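Local structure of VgrG protein (4DTH) at residues A[15-20]-A[92-97]; A[27-32]-A[166-171]; A[34-39]-A[147-152]; A[277-282]-A[326-331]. The protein binds ATP and magnesium through its actin cross-linking domain and, as a Vibrio cholerae toxin, probably links G-actin molecules covalently to one another. One frame throughout, in Å; residues are numbered along the deposited sequence.

In the fold
Contacts 1, 2 and 4 touch ATP, each from a different part of the fold, whereas contact 3 lies farther away, the side chain of Met38 being about 13 Å from ATP. Contacts 1 and 3 are buried, contacts 2 and 4 only partly so. Strand 85-97 provides half of contact 1 and neighbours both strand 24-30 of contact 2 and strand 34-38 of contact 3. Ser93 OG meets Ile27 N between contacts 1 and 2, and Ile166 packs on Leu34 between contacts 2 and 3. The chemistry differs: rings and prolines beside the adenosine, one backbone bridge in contact 2, regular strand pairing in contact 3, and an arginine-carbonyl grip beside the phosphates in contact 4.

Contact 1: A[15-20]-A[92-97]; sequences DFPTHF and VSYPCE. With ATP (adenosine-5'-triphosphate), chain B.
Phe16 and Tyr94 bring their CA atoms to 5.7 Å, and the segments 15-20 and 92-97 run in much the same direction, 25° apart from end to end, joined by side chains and not by backbone pairing. Together they line part of the ATP pocket, beside the adenosine. Phe16 presents its edge to the face of Tyr94 in an offset edge-to-face pair, the planes at 77°. With CG beside the backbone N (chi1 -69°), the Phe16 ring crosses Pro95 at about a right angle, its CD1 3.5 Å from Pro95 CD, while CZ meets Val92 CG1. One face of this ring receives ATP C8, 3.8 Å above the plane, and ATP O2A lies at its edge. Pro17 CG and CD lie against Pro95 CG and CD. Tyr94 OH is hydrogen-bonded to Pro14 O, which helps to hold the far end of that ring.

Phe20 also lies across Pro95, CE2 3.8 Å from Pro95 CG, and its CZ comes to 3.2 Å from Pro95 O; Glu97 CG packs against Phe20 CD1. Pro95 CB and CG reach the adenine, CG 3.6 Å from ATP C5. On the ribose, ATP O2' donates to Ser93 O at 2.7 Å.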
# COMPACT_ATOMS: atom_id res chain seq x y z
N ASP A 15 7.57 12.69 6.28
CA ASP A 15 6.65 11.59 6.47
C ASP A 15 5.35 11.96 5.80
O ASP A 15 5.05 13.15 5.63
CB ASP A 15 6.39 11.33 7.96
CG ASP A 15 7.54 10.66 8.66
OD1 ASP A 15 7.85 9.49 8.30
OD2 ASP A 15 8.13 11.28 9.58
N PHE A 16 4.57 10.94 5.47
CA PHE A 16 3.26 11.16 4.88
C PHE A 16 2.39 11.95 5.83
O PHE A 16 2.34 11.61 7.03
CB PHE A 16 2.55 9.82 4.64
CG PHE A 16 3.11 8.92 3.56
CD1 PHE A 16 3.48 9.44 2.33
CD2 PHE A 16 3.22 7.55 3.76
CE1 PHE A 16 3.97 8.61 1.31
CE2 PHE A 16 3.71 6.72 2.75
CZ PHE A 16 4.09 7.25 1.53
N PRO A 17 1.60 12.92 5.31
CA PRO A 17 0.56 13.52 6.16
C PRO A 17 -0.37 12.36 6.57
O PRO A 17 -0.52 11.38 5.81
CB PRO A 17 -0.16 14.49 5.23
CG PRO A 17 0.22 14.09 3.85
CD PRO A 17 1.51 13.37 3.90
N THR A 18 -0.94 12.42 7.77
CA THR A 18 -1.80 11.35 8.29
C THR A 18 -3.28 11.74 8.26
O THR A 18 -4.13 10.86 8.21
CB THR A 18 -1.38 10.99 9.72
OG1 THR A 18 -1.39 12.18 10.52
CG2 THR A 18 -0.02 10.31 9.79
N HIS A 19 -3.58 13.06 8.30
CA HIS A 19 -4.96 13.54 8.35
C HIS A 19 -5.48 14.16 7.06
O HIS A 19 -4.83 15.02 6.47
CB HIS A 19 -5.17 14.50 9.52
CG HIS A 19 -6.62 14.83 9.74
ND1 HIS A 19 -7.44 14.02 10.51
CD2 HIS A 19 -7.38 15.81 9.19
CE1 HIS A 19 -8.64 14.56 10.45
NE2 HIS A 19 -8.65 15.64 9.67
N PHE A 20 -6.71 13.77 6.68
CA PHE A 20 -7.44 14.33 5.54
C PHE A 20 -8.88 14.62 5.94
O PHE A 20 -9.44 13.88 6.74
CB PHE A 20 -7.37 13.42 4.30
CG PHE A 20 -5.97 13.42 3.73
CD1 PHE A 20 -5.54 14.44 2.88
CD2 PHE A 20 -5.05 12.44 4.11
CE1 PHE A 20 -4.22 14.47 2.41
CE2 PHE A 20 -3.73 12.48 3.63
CZ PHE A 20 -3.32 13.49 2.78
N VAL A 92 6.43 6.98 -5.18
CA VAL A 92 5.33 6.79 -4.21
C VAL A 92 4.79 8.16 -3.83
O VAL A 92 5.49 8.94 -3.19
CB VAL A 92 5.82 5.97 -2.98
CG1 VAL A 92 4.70 5.78 -1.96
CG2 VAL A 92 6.40 4.62 -3.39
N SER A 93 3.55 8.47 -4.22
CA SER A 93 3.02 9.79 -3.93
C SER A 93 2.75 10.04 -2.46
O SER A 93 2.50 9.10 -1.70
CB SER A 93 1.75 10.07 -4.73
OG SER A 93 0.62 9.38 -4.21
N TYR A 94 2.82 11.32 -2.06
CA TYR A 94 2.35 11.77 -0.75
C TYR A 94 0.84 11.81 -0.95
O TYR A 94 0.39 12.33 -1.98
CB TYR A 94 2.91 13.16 -0.40
CG TYR A 94 4.33 13.08 0.10
CD1 TYR A 94 5.40 13.03 -0.80
CD2 TYR A 94 4.61 12.98 1.46
CE1 TYR A 94 6.71 12.92 -0.35
CE2 TYR A 94 5.92 12.86 1.92
CZ TYR A 94 6.97 12.84 1.01
OH TYR A 94 8.27 12.70 1.45
N PRO A 95 0.02 11.19 -0.08
CA PRO A 95 -1.43 11.18 -0.32
C PRO A 95 -2.04 12.57 -0.42
O PRO A 95 -1.48 13.54 0.12
CB PRO A 95 -1.98 10.41 0.88
CG PRO A 95 -0.93 10.60 1.96
CD PRO A 95 0.35 10.50 1.19
N CYS A 96 -3.17 12.66 -1.12
CA CYS A 96 -3.93 13.90 -1.26
C CYS A 96 -5.41 13.59 -1.15
O CYS A 96 -5.78 12.42 -1.12
CB CYS A 96 -3.59 14.62 -2.57
SG CYS A 96 -4.08 13.73 -4.07
N GLU A 97 -6.25 14.63 -1.07
CA GLU A 97 -7.69 14.42 -1.03
C GLU A 97 -8.12 13.87 -2.39
O GLU A 97 -7.63 14.34 -3.42
CB GLU A 97 -8.42 15.74 -0.73
CG GLU A 97 -8.01 16.36 0.60
CD GLU A 97 -8.46 17.79 0.83
OE1 GLU A 97 -7.78 18.49 1.62
OE2 GLU A 97 -9.48 18.20 0.24
PG ATP B . 3.56 -2.75 1.69
O1G ATP B . 2.36 -3.06 0.84
O2G ATP B . 3.30 -3.08 3.13
O3G ATP B . 4.78 -3.51 1.24
PB ATP B . 4.78 -0.18 2.11
O1B ATP B . 4.98 -0.42 3.55
O2B ATP B . 6.12 -0.31 1.41
O3B ATP B . 3.83 -1.18 1.55
PA ATP B . 3.15 2.09 2.58
O1A ATP B . 2.62 1.29 3.71
O2A ATP B . 3.81 3.34 3.17
O3A ATP B . 4.19 1.29 1.86
O5' ATP B . 1.95 2.46 1.59
C5' ATP B . 2.23 3.45 0.59
C4' ATP B . 1.01 3.85 -0.19
O4' ATP B . -0.03 4.31 0.72
C3' ATP B . 1.25 5.01 -1.15
O3' ATP B . 0.47 4.90 -2.35
C2' ATP B . 0.83 6.21 -0.31
O2' ATP B . 0.58 7.38 -1.07
C1' ATP B . -0.41 5.62 0.33
N9 ATP B . -0.94 6.34 1.50
C8 ATP B . -0.28 6.61 2.67
N7 ATP B . -1.01 7.26 3.54
C5 ATP B . -2.23 7.43 2.90
C6 ATP B . -3.45 8.03 3.29
N6 ATP B . -3.65 8.61 4.48
N1 ATP B . -4.47 8.01 2.41
C2 ATP B . -4.29 7.42 1.22
N3 ATP B . -3.20 6.82 0.75
C4 ATP B . -2.19 6.86 1.63

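Contact 2: A[27-32]-A[166-171]; sequences IENELA and ITMTPS. With MG (magnesium ion), chain E; ATP (adenosine-5'-triphosphate), chain B; SO4 (sulfate ion), chain I.
Thr167 O is approached by two groups of the other segment: the N-H of Ala32 makes a nearly straight hydrogen bond of 2.9 Å from Ala32 N to Thr167 O, and the CA-H of Leu31 adds a CA-H...O contact. The return bond, from Thr167 N to Ala32 O, is 3.1 Å long and completes a single antiparallel bridge of the hydrogen-bonded kind, which ties the loop 166-171 to Ala32, in the segment 27-32.

Beside the bridge, Leu31 crosses Ile166 at about a right angle, CD1 4.0 Å from Ile166 CG2, and both side chains also lean on Phe118 of helix 101-124. Met168 runs alongside Leu31 in the same sense; its chain turns at chi3 (86°), which lays CE 3.9 Å from Leu31 CD2, while its CB and SD pass across the side chain of Asn29.

Earlier in the segment 27-32, Glu28 OE2 binds a magnesium ion at 2.6 Å, and Glu90 belongs to a magnesium site with it. Farther along 166-171, a sulfate ion, probably from the crystallisation liquor, is held by Thr169 and Ser171. Between the segments, a water donates to Glu30 O at 2.7 Å and accepts from Thr169 N at 2.9 Å.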
# COMPACT_ATOMS: atom_id res chain seq x y z
N ILE A 27 -0.59 6.91 -4.66
CA ILE A 27 -0.26 6.07 -5.82
C ILE A 27 1.18 5.55 -5.71
O ILE A 27 2.03 6.20 -5.11
CB ILE A 27 -0.53 6.75 -7.20
CG1 ILE A 27 0.35 8.02 -7.40
CG2 ILE A 27 -2.04 7.06 -7.40
CD1 ILE A 27 0.38 8.61 -8.85
N GLU A 28 1.42 4.38 -6.30
CA GLU A 28 2.72 3.72 -6.36
C GLU A 28 2.98 3.45 -7.81
O GLU A 28 2.09 2.97 -8.52
CB GLU A 28 2.73 2.41 -5.56
CG GLU A 28 2.66 2.63 -4.06
CD GLU A 28 2.33 1.37 -3.28
OE1 GLU A 28 1.23 0.81 -3.49
OE2 GLU A 28 3.18 0.95 -2.47
N ASN A 29 4.16 3.82 -8.29
CA ASN A 29 4.46 3.77 -9.70
C ASN A 29 5.89 3.29 -9.95
O ASN A 29 6.84 4.07 -9.82
CB ASN A 29 4.26 5.20 -10.21
CG ASN A 29 4.37 5.43 -11.69
OD1 ASN A 29 4.67 6.55 -12.12
ND2 ASN A 29 4.06 4.43 -12.47
N GLU A 30 6.03 2.00 -10.32
CA GLU A 30 7.34 1.41 -10.59
C GLU A 30 7.80 1.80 -11.99
O GLU A 30 7.04 1.68 -12.95
CB GLU A 30 7.30 -0.12 -10.41
CG GLU A 30 8.66 -0.78 -10.34
CD GLU A 30 8.61 -2.30 -10.31
OE1 GLU A 30 9.65 -2.91 -9.98
OE2 GLU A 30 7.54 -2.88 -10.59
N LEU A 31 9.01 2.31 -12.10
CA LEU A 31 9.54 2.76 -13.38
C LEU A 31 10.24 1.64 -14.14
O LEU A 31 10.83 0.74 -13.53
CB LEU A 31 10.52 3.92 -13.18
CG LEU A 31 10.02 5.17 -12.45
CD1 LEU A 31 11.11 6.19 -12.35
CD2 LEU A 31 8.78 5.79 -13.13
N ALA A 32 10.19 1.70 -15.48
CA ALA A 32 10.91 0.78 -16.36
C ALA A 32 12.00 1.56 -17.08
O ALA A 32 11.82 2.75 -17.36
CB ALA A 32 9.97 0.14 -17.37
N ILE A 166 12.50 6.44 -20.06
CA ILE A 166 12.02 5.98 -18.76
C ILE A 166 10.50 6.04 -18.80
O ILE A 166 9.93 7.08 -19.11
CB ILE A 166 12.67 6.74 -17.58
CG1 ILE A 166 14.22 6.62 -17.63
CG2 ILE A 166 12.10 6.29 -16.22
CD1 ILE A 166 14.79 5.18 -17.86
N THR A 167 9.87 4.89 -18.55
CA THR A 167 8.43 4.71 -18.71
C THR A 167 7.70 4.18 -17.49
O THR A 167 8.31 3.71 -16.53
CB THR A 167 8.15 3.81 -19.94
OG1 THR A 167 8.77 2.54 -19.73
CG2 THR A 167 8.65 4.45 -21.28
N MET A 168 6.37 4.23 -17.56
CA MET A 168 5.47 3.71 -16.54
C MET A 168 4.36 2.93 -17.24
O MET A 168 4.08 3.19 -18.42
CB MET A 168 4.93 4.83 -15.62
CG MET A 168 4.67 6.12 -16.32
SD MET A 168 4.58 7.54 -15.24
CE MET A 168 6.30 8.01 -15.10
N THR A 169 3.78 1.92 -16.56
CA THR A 169 2.77 1.04 -17.15
C THR A 169 1.77 0.56 -16.09
O THR A 169 2.17 0.46 -14.93
CB THR A 169 3.48 -0.09 -17.93
OG1 THR A 169 2.60 -0.72 -18.86
CG2 THR A 169 4.16 -1.12 -17.02
N PRO A 170 0.49 0.22 -16.44
CA PRO A 170 -0.46 -0.24 -15.40
C PRO A 170 0.04 -1.38 -14.52
O PRO A 170 -0.23 -1.35 -13.32
CB PRO A 170 -1.71 -0.63 -16.20
CG PRO A 170 -1.66 0.26 -17.40
CD PRO A 170 -0.19 0.30 -17.75
N SER A 171 0.80 -2.35 -15.08
CA SER A 171 1.37 -3.45 -14.29
C SER A 171 2.38 -2.98 -13.23
O SER A 171 2.65 -3.73 -12.29
CB SER A 171 1.97 -4.55 -15.18
OG SER A 171 3.14 -4.15 -15.87
MG MG E . 5.62 1.36 -1.82
PG ATP B . 3.56 -2.75 1.69
O1G ATP B . 2.36 -3.06 0.84
O2G ATP B . 3.30 -3.08 3.13
O3G ATP B . 4.78 -3.51 1.24
PB ATP B . 4.78 -0.18 2.11
O1B ATP B . 4.98 -0.42 3.55
O2B ATP B . 6.12 -0.31 1.41
O3B ATP B . 3.83 -1.18 1.55
PA ATP B . 3.15 2.09 2.58
O1A ATP B . 2.62 1.29 3.71
O2A ATP B . 3.81 3.34 3.17
O3A ATP B . 4.19 1.29 1.86
O5' ATP B . 1.95 2.46 1.59
C5' ATP B . 2.23 3.45 0.59
C4' ATP B . 1.01 3.85 -0.19
O4' ATP B . -0.03 4.31 0.72
C3' ATP B . 1.25 5.01 -1.15
O3' ATP B . 0.47 4.90 -2.35
C2' ATP B . 0.83 6.21 -0.31
O2' ATP B . 0.58 7.38 -1.07
C1' ATP B . -0.41 5.62 0.33
N9 ATP B . -0.94 6.34 1.50
C8 ATP B . -0.28 6.61 2.67
N7 ATP B . -1.01 7.26 3.54
C5 ATP B . -2.23 7.43 2.90
C6 ATP B . -3.45 8.03 3.29
N6 ATP B . -3.65 8.61 4.48
N1 ATP B . -4.47 8.01 2.41
C2 ATP B . -4.29 7.42 1.22
N3 ATP B . -3.20 6.82 0.75
C4 ATP B . -2.19 6.86 1.63
S SO4 I . 0.52 -3.77 -18.66
O1 SO4 I . -0.81 -3.79 -18.02
O2 SO4 I . 0.40 -3.19 -20.00
O3 SO4 I . 1.43 -2.93 -17.87
O4 SO4 I . 1.05 -5.14 -18.74
O HOH W 1 4.49 2.10 -13.74

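Contact 3: A[34-39]-A[147-152]; sequences LVVAMP and AKHVIA
Val36 and Ile151 lean against each other at a slant on one face of the paired strands. Ile151 brings its CD1 alongside Val36, 3.9 Å from Val36 CG2, while its other branch, CG2, meets Leu34 CD2. The same face carries Phe118 of helix 101-124, on which Leu34 and Ile151 both pack, and Phe46, which touches Val36 and Ile151. On the other face Ala37 CB lies 3.7 Å from Val150 CG2, and Val35 CG2 reaches the methyl of Ala152.

These rows stand on an antiparallel pairing of strand 34-38 with strand 150-153; the axes of 34-38 and 150-152 run at 154°. Val35 with Ala152 and Ala37 with Val150 are hydrogen-bonded pairs, each with two backbone bonds; Val36 with Ile151, between them, is non-hydrogen-bonded. Val35 N to Ala152 O, at 2.8 Å, is the shortest of the four. Since Val36 is also backbone-bonded to His87, strand 34-38 is flanked by strand 85-97 too.

Just before strand 150-153, an inverse gamma turn is centred on Lys148. The buried Lys148 O has no hydrogen-bond partner in the model; Pro39 CD lies 3.2 Å from it and Met38 CG 3.4 Å. Met38 CG also passes 3.5 Å from His149 CB; the His149 ring is held through ND1 by Asn146 O. The Lys148 chain bends at chi4 (-83°), which places Lys148 NZ 3.6 Å from Pro39 CG.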
# COMPACT_ATOMS: atom_id res chain seq x y z
N LEU A 34 15.40 1.71 -15.98
CA LEU A 34 16.55 2.01 -15.13
C LEU A 34 16.48 1.27 -13.81
O LEU A 34 15.47 0.65 -13.47
CB LEU A 34 16.68 3.55 -14.87
CG LEU A 34 15.52 4.28 -14.17
CD1 LEU A 34 15.48 4.00 -12.68
CD2 LEU A 34 15.69 5.77 -14.27
N VAL A 35 17.57 1.38 -13.05
CA VAL A 35 17.68 0.87 -11.69
C VAL A 35 18.37 1.92 -10.81
O VAL A 35 19.04 2.82 -11.32
CB VAL A 35 18.45 -0.47 -11.64
CG1 VAL A 35 17.64 -1.62 -12.26
CG2 VAL A 35 19.85 -0.35 -12.28
N VAL A 36 18.24 1.76 -9.49
CA VAL A 36 18.97 2.52 -8.49
C VAL A 36 19.88 1.50 -7.80
O VAL A 36 19.44 0.37 -7.53
CB VAL A 36 18.10 3.32 -7.47
CG1 VAL A 36 17.19 2.40 -6.65
CG2 VAL A 36 18.97 4.19 -6.55
N ALA A 37 21.13 1.86 -7.54
CA ALA A 37 22.02 0.99 -6.78
C ALA A 37 22.38 1.75 -5.52
O ALA A 37 22.58 2.97 -5.55
CB ALA A 37 23.25 0.63 -7.58
N MET A 38 22.35 1.05 -4.38
CA MET A 38 22.59 1.65 -3.07
C MET A 38 23.32 0.66 -2.17
O MET A 38 23.23 -0.54 -2.44
CB MET A 38 21.25 2.01 -2.42
CG MET A 38 20.77 3.38 -2.76
SD MET A 38 19.38 3.89 -1.74
CE MET A 38 18.11 3.15 -2.58
N PRO A 39 23.97 1.11 -1.05
CA PRO A 39 24.57 0.13 -0.12
C PRO A 39 23.52 -0.86 0.39
O PRO A 39 22.34 -0.53 0.45
CB PRO A 39 25.05 1.01 1.05
CG PRO A 39 25.25 2.36 0.46
CD PRO A 39 24.17 2.50 -0.57
N ALA A 147 22.41 10.54 -0.62
CA ALA A 147 23.35 10.79 -1.71
C ALA A 147 24.14 9.53 -2.07
O ALA A 147 24.74 9.48 -3.15
CB ALA A 147 24.29 11.93 -1.36
N LYS A 148 24.15 8.51 -1.19
CA LYS A 148 24.85 7.25 -1.40
C LYS A 148 24.00 6.33 -2.29
O LYS A 148 23.45 5.33 -1.84
CB LYS A 148 25.21 6.58 -0.05
CG LYS A 148 26.69 6.26 0.07
CD LYS A 148 27.06 5.80 1.48
CE LYS A 148 28.46 5.23 1.52
NZ LYS A 148 28.47 3.81 1.10
N HIS A 149 23.87 6.73 -3.56
CA HIS A 149 23.13 5.99 -4.58
C HIS A 149 23.68 6.33 -5.96
O HIS A 149 24.38 7.33 -6.12
CB HIS A 149 21.61 6.29 -4.53
CG HIS A 149 21.22 7.59 -5.19
ND1 HIS A 149 21.19 8.78 -4.48
CD2 HIS A 149 20.87 7.84 -6.48
CE1 HIS A 149 20.84 9.71 -5.36
NE2 HIS A 149 20.63 9.19 -6.57
N VAL A 150 23.34 5.50 -6.95
CA VAL A 150 23.62 5.77 -8.36
C VAL A 150 22.39 5.36 -9.16
O VAL A 150 21.66 4.44 -8.76
CB VAL A 150 24.92 5.14 -8.95
CG1 VAL A 150 26.17 5.72 -8.29
CG2 VAL A 150 24.92 3.62 -8.89
N ILE A 151 22.16 6.03 -10.29
CA ILE A 151 21.07 5.70 -11.21
C ILE A 151 21.75 5.15 -12.46
O ILE A 151 22.66 5.79 -13.00
CB ILE A 151 20.19 6.95 -11.54
CG1 ILE A 151 19.52 7.54 -10.27
CG2 ILE A 151 19.16 6.63 -12.65
CD1 ILE A 151 18.47 6.60 -9.55
N ALA A 152 21.28 3.99 -12.94
CA ALA A 152 21.85 3.37 -14.14
C ALA A 152 20.78 2.82 -15.06
O ALA A 152 19.77 2.29 -14.60
CB ALA A 152 22.83 2.27 -13.76

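Contact 4: A[277-282]-A[326-331]; sequences ILPRTK and GEVAGH. With ATP (adenosine-5'-triphosphate), chain B.
Two hydrogen bonds cross the contact, both from the guanidinium of Arg280 to the backbone O of His331. Arg280 NH1 lies 3.0 Å from His331 O and NH2 3.3 Å from it, an end-on grip with the oxygen close to the guanidinium plane. Bends at chi2 (-76°) and chi3 (-60°) curl the Arg280 chain back although its CB points away from 326-331. A water accepts from Arg280 NH1 at 2.9 Å and lies within donating distance of Pro279 O. Arg280 and His331 belong to the ATP pocket: ATP O2G sits over one guanidinium face near its rim, 3.1 Å above the plane, and NH2 is modelled so near ATP O1A that the geometry of that bond is doubtful.

Apolar contacts lie behind. Leu278 and Val328 lie alongside, antiparallel, Leu278 CD1 3.9 Å from Val328 CG1, with Ala329 CB nearby; Val328 CG2 lies 4.1 Å from Pro279 CB, the two side chains roughly perpendicular. Ile234 of helix 221-245 packs on both Pro279 and Val328.

At the outer end Lys282 and Glu327 cross at about a right angle, Glu327 OE1 3.4 Å from Lys282 CB. Their charged ends stay beyond salt-bridge range, Lys282 NZ 4.5 Å from Glu327 OE2, which hydrogen-bonds instead to Asn334 ND2.

The two-nitrogen grip on His331 O helps to orient the guanidinium beside the triphosphate, where its charge probably helps to balance the phosphate oxygens.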
# COMPACT_ATOMS: atom_id res chain seq x y z
N ILE A 277 -8.44 -5.96 -3.63
CA ILE A 277 -8.51 -4.72 -2.86
C ILE A 277 -7.97 -5.17 -1.50
O ILE A 277 -8.65 -5.85 -0.73
CB ILE A 277 -9.93 -4.11 -2.81
CG1 ILE A 277 -10.40 -3.74 -4.24
CG2 ILE A 277 -9.96 -2.89 -1.89
CD1 ILE A 277 -11.89 -3.36 -4.41
N LEU A 278 -6.71 -4.84 -1.25
CA LEU A 278 -5.99 -5.29 -0.06
C LEU A 278 -6.13 -4.37 1.15
O LEU A 278 -5.64 -3.24 1.10
CB LEU A 278 -4.49 -5.48 -0.42
CG LEU A 278 -3.53 -5.89 0.69
CD1 LEU A 278 -3.79 -7.32 1.15
CD2 LEU A 278 -2.08 -5.73 0.24
N PRO A 279 -6.72 -4.84 2.27
CA PRO A 279 -6.75 -4.00 3.49
C PRO A 279 -5.32 -3.66 3.92
O PRO A 279 -4.44 -4.53 3.92
CB PRO A 279 -7.44 -4.90 4.51
CG PRO A 279 -8.28 -5.85 3.66
CD PRO A 279 -7.36 -6.15 2.51
N ARG A 280 -5.07 -2.37 4.21
CA ARG A 280 -3.74 -1.90 4.59
C ARG A 280 -3.68 -1.43 6.03
O ARG A 280 -2.62 -0.98 6.47
CB ARG A 280 -3.26 -0.76 3.65
CG ARG A 280 -2.95 -1.21 2.23
CD ARG A 280 -1.63 -1.95 2.06
NE ARG A 280 -0.47 -1.16 2.47
CZ ARG A 280 0.22 -1.37 3.59
NH1 ARG A 280 -0.12 -2.34 4.42
NH2 ARG A 280 1.27 -0.61 3.88
N THR A 281 -4.80 -1.52 6.76
CA THR A 281 -4.85 -1.06 8.14
C THR A 281 -5.09 -2.25 9.03
O THR A 281 -5.88 -3.14 8.68
CB THR A 281 -5.91 0.05 8.30
OG1 THR A 281 -5.60 1.13 7.42
CG2 THR A 281 -6.03 0.59 9.75
N LYS A 282 -4.41 -2.27 10.19
CA LYS A 282 -4.55 -3.32 11.20
C LYS A 282 -6.03 -3.48 11.58
O LYS A 282 -6.65 -2.52 12.04
CB LYS A 282 -3.70 -2.94 12.44
CG LYS A 282 -3.73 -3.95 13.60
CD LYS A 282 -2.98 -3.41 14.84
CE LYS A 282 -1.47 -3.37 14.67
NZ LYS A 282 -0.79 -2.92 15.91
N GLY A 326 -2.74 -8.58 14.80
CA GLY A 326 -2.12 -9.11 13.59
C GLY A 326 -2.50 -8.31 12.37
O GLY A 326 -3.60 -7.75 12.30
N GLU A 327 -1.58 -8.21 11.41
CA GLU A 327 -1.79 -7.45 10.19
C GLU A 327 -2.21 -8.37 9.04
O GLU A 327 -1.80 -9.53 9.00
CB GLU A 327 -0.50 -6.70 9.82
CG GLU A 327 -0.06 -5.68 10.86
CD GLU A 327 -0.68 -4.30 10.74
OE1 GLU A 327 -1.64 -4.12 9.96
OE2 GLU A 327 -0.20 -3.39 11.46
N VAL A 328 -3.00 -7.84 8.09
CA VAL A 328 -3.45 -8.59 6.92
C VAL A 328 -2.26 -8.99 6.04
O VAL A 328 -2.18 -10.15 5.63
CB VAL A 328 -4.54 -7.81 6.12
CG1 VAL A 328 -4.79 -8.42 4.74
CG2 VAL A 328 -5.84 -7.74 6.92
N ALA A 329 -1.33 -8.04 5.79
CA ALA A 329 -0.17 -8.29 4.93
C ALA A 329 1.00 -7.38 5.29
O ALA A 329 1.36 -6.48 4.54
CB ALA A 329 -0.56 -8.12 3.46
N GLY A 330 1.59 -7.64 6.45
CA GLY A 330 2.74 -6.86 6.91
C GLY A 330 2.37 -5.49 7.47
O GLY A 330 1.18 -5.19 7.65
N HIS A 331 3.40 -4.67 7.75
CA HIS A 331 3.22 -3.35 8.35
C HIS A 331 2.06 -2.55 7.73
O HIS A 331 2.03 -2.35 6.53
CB HIS A 331 4.53 -2.55 8.41
CG HIS A 331 4.39 -1.24 9.12
ND1 HIS A 331 3.99 -1.17 10.44
CD2 HIS A 331 4.63 0.01 8.67
CE1 HIS A 331 3.97 0.11 10.74
NE2 HIS A 331 4.36 0.86 9.70
PG ATP B . 3.56 -2.75 1.69
O1G ATP B . 2.36 -3.06 0.84
O2G ATP B . 3.30 -3.08 3.13
O3G ATP B . 4.78 -3.51 1.24
PB ATP B . 4.78 -0.18 2.11
O1B ATP B . 4.98 -0.42 3.55
O2B ATP B . 6.12 -0.31 1.41
O3B ATP B . 3.83 -1.18 1.55
PA ATP B . 3.15 2.09 2.58
O1A ATP B . 2.62 1.29 3.71
O2A ATP B . 3.81 3.34 3.17
O3A ATP B . 4.19 1.29 1.86
O5' ATP B . 1.95 2.46 1.59
C5' ATP B . 2.23 3.45 0.59
C4' ATP B . 1.01 3.85 -0.19
O4' ATP B . -0.03 4.31 0.72
C3' ATP B . 1.25 5.01 -1.15
O3' ATP B . 0.47 4.90 -2.35
C2' ATP B . 0.83 6.21 -0.31
O2' ATP B . 0.58 7.38 -1.07
C1' ATP B . -0.41 5.62 0.33
N9 ATP B . -0.94 6.34 1.50
C8 ATP B . -0.28 6.61 2.67
N7 ATP B . -1.01 7.26 3.54
C5 ATP B . -2.23 7.43 2.90
C6 ATP B . -3.45 8.03 3.29
N6 ATP B . -3.65 8.61 4.48
N1 ATP B . -4.47 8.01 2.41
C2 ATP B . -4.29 7.42 1.22
N3 ATP B . -3.20 6.82 0.75
C4 ATP B . -2.19 6.86 1.63
O HOH W 2 -1.60 -4.76 3.85